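Local coordinates for protein oxidoreductase (Azotobacter vinelandii, PDB 7D5M) that binds NAD+ as a homologue of inositol dehydrogenase and is probably an NAD-dependent oxidoreductase of the Gfo/Idh/MocA family, at residues A[13-18]-A[86-91]. Sequence-based numbering, arbitrary orientation.
Sequences RWAMVG and QAVSVA. With NAD (nicotinamide-adenine-dinucleotide), chain B.
Trp14 reaches across to the neighbouring strand and gives its indole N-H to Ser89, NE1 to OG 2.9 Å, with the hydroxyl at the ring's edge and almost in its plane. Having CG anti to the backbone N (chi1 -178°) carries the ring past Ala87 to that serine, whose OG also bonds to Tyr337. Trp14 and Met16 pack against helix 26-34. On the other face Val17 CG2 meets Val88 CG2 at 3.7 Å, packed against helices 71-78 and 97-106, so this buried part is covered on both faces. Between the faces runs a parallel ladder, Ala15 N to Ala87 O, Ser89 N to Ala15 O and Val17 N to Ser89 O, ending with Ala91 N to Val17 O at 2.8 Å. These are adjacent inner strands of the parallel Rossmann sheet, and their C-terminal ends meet the dinucleotide: Gly18 CA comes within 3.4 Å of N3A of the adenine, while Ala91 O lies by the nicotinamide-side ribose. The opposite end is partly open to solvent. There the Gln86 amide stacks on the Arg13 guanidinium, planes 14° apart, while Arg13 NE bonds to Gly84 O. Gln86 OE1 takes the Arg13 backbone N-H at 2.9 Å, nearly straight, and Arg13 O accepts from both Gln86 N and Ala87 N.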
loop_
_atom_site.group_PDB
_atom_site.type_symbol
_atom_site.label_atom_id
_atom_site.label_comp_id
_atom_site.label_asym_id
_atom_site.label_seq_id
_atom_site.Cartn_x
_atom_site.Cartn_y
_atom_site.Cartn_z
ATOM N N ARG A 13 9.599 24.880 35.446
ATOM C CA ARG A 13 11.076 24.873 35.576
ATOM C C ARG A 13 11.530 23.409 35.619
ATOM O O ARG A 13 11.018 22.644 36.467
ATOM C CB ARG A 13 11.501 25.698 36.795
ATOM C CG ARG A 13 11.122 27.169 36.686
ATOM C CD ARG A 13 11.658 27.998 37.840
ATOM N NE ARG A 13 11.276 27.499 39.153
ATOM C CZ ARG A 13 10.178 27.836 39.835
ATOM N NH1 ARG A 13 9.293 28.680 39.335
ATOM N NH2 ARG A 13 9.959 27.306 41.021
ATOM N N TRP A 14 12.429 23.028 34.718
ATOM C CA TRP A 14 12.621 21.609 34.328
ATOM C C TRP A 14 14.097 21.224 34.229
ATOM O O TRP A 14 14.940 22.039 33.808
ATOM C CB TRP A 14 11.856 21.378 33.022
ATOM C CG TRP A 14 11.864 19.989 32.468
ATOM C CD1 TRP A 14 11.352 18.851 33.026
ATOM C CD2 TRP A 14 12.323 19.624 31.155
ATOM N NE1 TRP A 14 11.505 17.796 32.160
ATOM C CE2 TRP A 14 12.093 18.245 31.002
ATOM C CE3 TRP A 14 12.933 20.331 30.112
ATOM C CZ2 TRP A 14 12.462 17.562 29.839
ATOM C CZ3 TRP A 14 13.287 19.658 28.963
ATOM C CH2 TRP A 14 13.047 18.294 28.832
ATOM N N ALA A 15 14.377 19.967 34.570
ATOM C CA ALA A 15 15.686 19.311 34.427
ATOM C C ALA A 15 15.505 17.957 33.743
ATOM O O ALA A 15 14.399 17.362 33.793
ATOM C CB ALA A 15 16.326 19.136 35.775
ATOM N N MET A 16 16.590 17.470 33.161
ATOM C CA MET A 16 16.710 16.065 32.723
ATOM C C MET A 16 17.792 15.385 33.552
ATOM O O MET A 16 18.770 16.055 33.947
ATOM C CB MET A 16 17.045 15.975 31.237
ATOM C CG MET A 16 15.872 16.352 30.370
ATOM S SD MET A 16 16.143 15.809 28.667
ATOM C CE MET A 16 15.887 14.045 28.839
ATOM N N VAL A 17 17.578 14.107 33.842
ATOM C CA VAL A 17 18.650 13.171 34.274
ATOM C C VAL A 17 18.817 12.162 33.146
ATOM O O VAL A 17 17.817 11.515 32.779
ATOM C CB VAL A 17 18.325 12.492 35.615
ATOM C CG1 VAL A 17 19.497 11.654 36.099
ATOM C CG2 VAL A 17 17.932 13.505 36.672
ATOM N N GLY A 18 20.025 12.096 32.587
ATOM C CA GLY A 18 20.304 11.343 31.355
ATOM C C GLY A 18 19.881 12.162 30.152
ATOM O O GLY A 18 19.718 13.384 30.292
ATOM N N GLN A 86 10.989 22.414 39.217
ATOM C CA GLN A 86 9.702 21.931 39.757
ATOM C C GLN A 86 9.448 20.511 39.263
ATOM O O GLN A 86 8.590 19.835 39.856
ATOM C CB GLN A 86 8.589 22.855 39.286
ATOM C CG GLN A 86 8.761 24.274 39.800
ATOM C CD GLN A 86 7.850 25.217 39.063
ATOM O OE1 GLN A 86 8.001 25.434 37.862
ATOM N NE2 GLN A 86 6.889 25.768 39.786
ATOM N N ALA A 87 10.129 20.114 38.180
ATOM C CA ALA A 87 9.912 18.810 37.531
ATOM C C ALA A 87 11.201 18.319 36.874
ATOM O O ALA A 87 12.102 19.129 36.560
ATOM C CB ALA A 87 8.770 18.918 36.554
ATOM N N VAL A 88 11.291 17.003 36.709
ATOM C CA VAL A 88 12.492 16.340 36.143
ATOM C C VAL A 88 12.029 15.199 35.236
ATOM O O VAL A 88 11.117 14.451 35.629
ATOM C CB VAL A 88 13.455 15.878 37.255
ATOM C CG1 VAL A 88 12.804 14.906 38.224
ATOM C CG2 VAL A 88 14.737 15.306 36.677
ATOM N N SER A 89 12.633 15.097 34.054
ATOM C CA SER A 89 12.469 13.935 33.160
ATOM C C SER A 89 13.640 12.971 33.351
ATOM O O SER A 89 14.811 13.415 33.297
ATOM C CB SER A 89 12.311 14.374 31.738
ATOM O OG SER A 89 11.053 14.998 31.599
ATOM N N VAL A 90 13.324 11.686 33.520
ATOM C CA VAL A 90 14.325 10.619 33.799
ATOM C C VAL A 90 14.510 9.798 32.515
ATOM O O VAL A 90 13.587 9.070 32.122
ATOM C CB VAL A 90 13.882 9.754 34.992
ATOM C CG1 VAL A 90 14.882 8.648 35.281
ATOM C CG2 VAL A 90 13.618 10.591 36.234
ATOM N N ALA A 91 15.656 9.948 31.863
ATOM C CA ALA A 91 15.960 9.297 30.568
ATOM C C ALA A 91 17.271 8.531 30.694
ATOM O O ALA A 91 18.022 8.464 29.712
ATOM C CB ALA A 91 16.016 10.329 29.476
HETATM P PA NAD B . 21.093 5.514 25.932
HETATM O O1A NAD B . 22.071 4.520 26.477
HETATM O O2A NAD B . 21.072 5.840 24.472
HETATM O O5B NAD B . 21.235 6.877 26.770
HETATM C C5B NAD B . 21.530 6.892 28.201
HETATM C C4B NAD B . 21.890 8.307 28.583
HETATM O O4B NAD B . 21.830 8.469 30.023
HETATM C C3B NAD B . 23.305 8.748 28.189
HETATM O O3B NAD B . 23.304 10.134 27.877
HETATM C C2B NAD B . 24.097 8.442 29.464
HETATM O O2B NAD B . 25.308 9.152 29.590
HETATM C C1B NAD B . 23.085 8.912 30.499
HETATM N N9A NAD B . 23.265 8.360 31.833
HETATM C C8A NAD B . 23.475 7.043 32.148
HETATM N N7A NAD B . 23.527 6.822 33.438
HETATM C C5A NAD B . 23.319 8.067 34.011
HETATM C C6A NAD B . 23.247 8.484 35.355
HETATM N N6A NAD B . 23.355 7.655 36.396
HETATM N N1A NAD B . 23.014 9.800 35.585
HETATM C C2A NAD B . 22.900 10.623 34.530
HETATM N N3A NAD B . 22.936 10.340 33.226
HETATM C C4A NAD B . 23.153 9.027 33.031
HETATM O O3 NAD B . 19.591 5.050 26.316
HETATM P PN NAD B . 18.190 5.394 25.575
HETATM O O1N NAD B . 17.978 4.442 24.431
HETATM O O2N NAD B . 18.140 6.867 25.301
HETATM O O5D NAD B . 17.120 5.009 26.704
HETATM C C5D NAD B . 17.092 5.667 27.973
HETATM C C4D NAD B . 15.766 5.325 28.594
HETATM O O4D NAD B . 14.709 5.734 27.688
HETATM C C3D NAD B . 15.548 3.826 28.832
HETATM O O3D NAD B . 14.792 3.639 30.015
HETATM C C2D NAD B . 14.772 3.386 27.585
HETATM O O2D NAD B . 13.969 2.235 27.803
HETATM C C1D NAD B . 13.895 4.618 27.354
HETATM N N1N NAD B . 13.418 4.789 25.948
HETATM C C2N NAD B . 12.074 4.992 25.718
HETATM C C3N NAD B . 11.584 5.104 24.415
HETATM C C7N NAD B . 10.128 5.484 24.252
HETATM O O7N NAD B . 9.513 5.924 25.230
HETATM N N7N NAD B . 9.587 5.352 23.045
HETATM C C4N NAD B . 12.455 4.882 23.344
HETATM C C5N NAD B . 13.809 4.661 23.595
HETATM C C6N NAD B . 14.278 4.770 24.886
#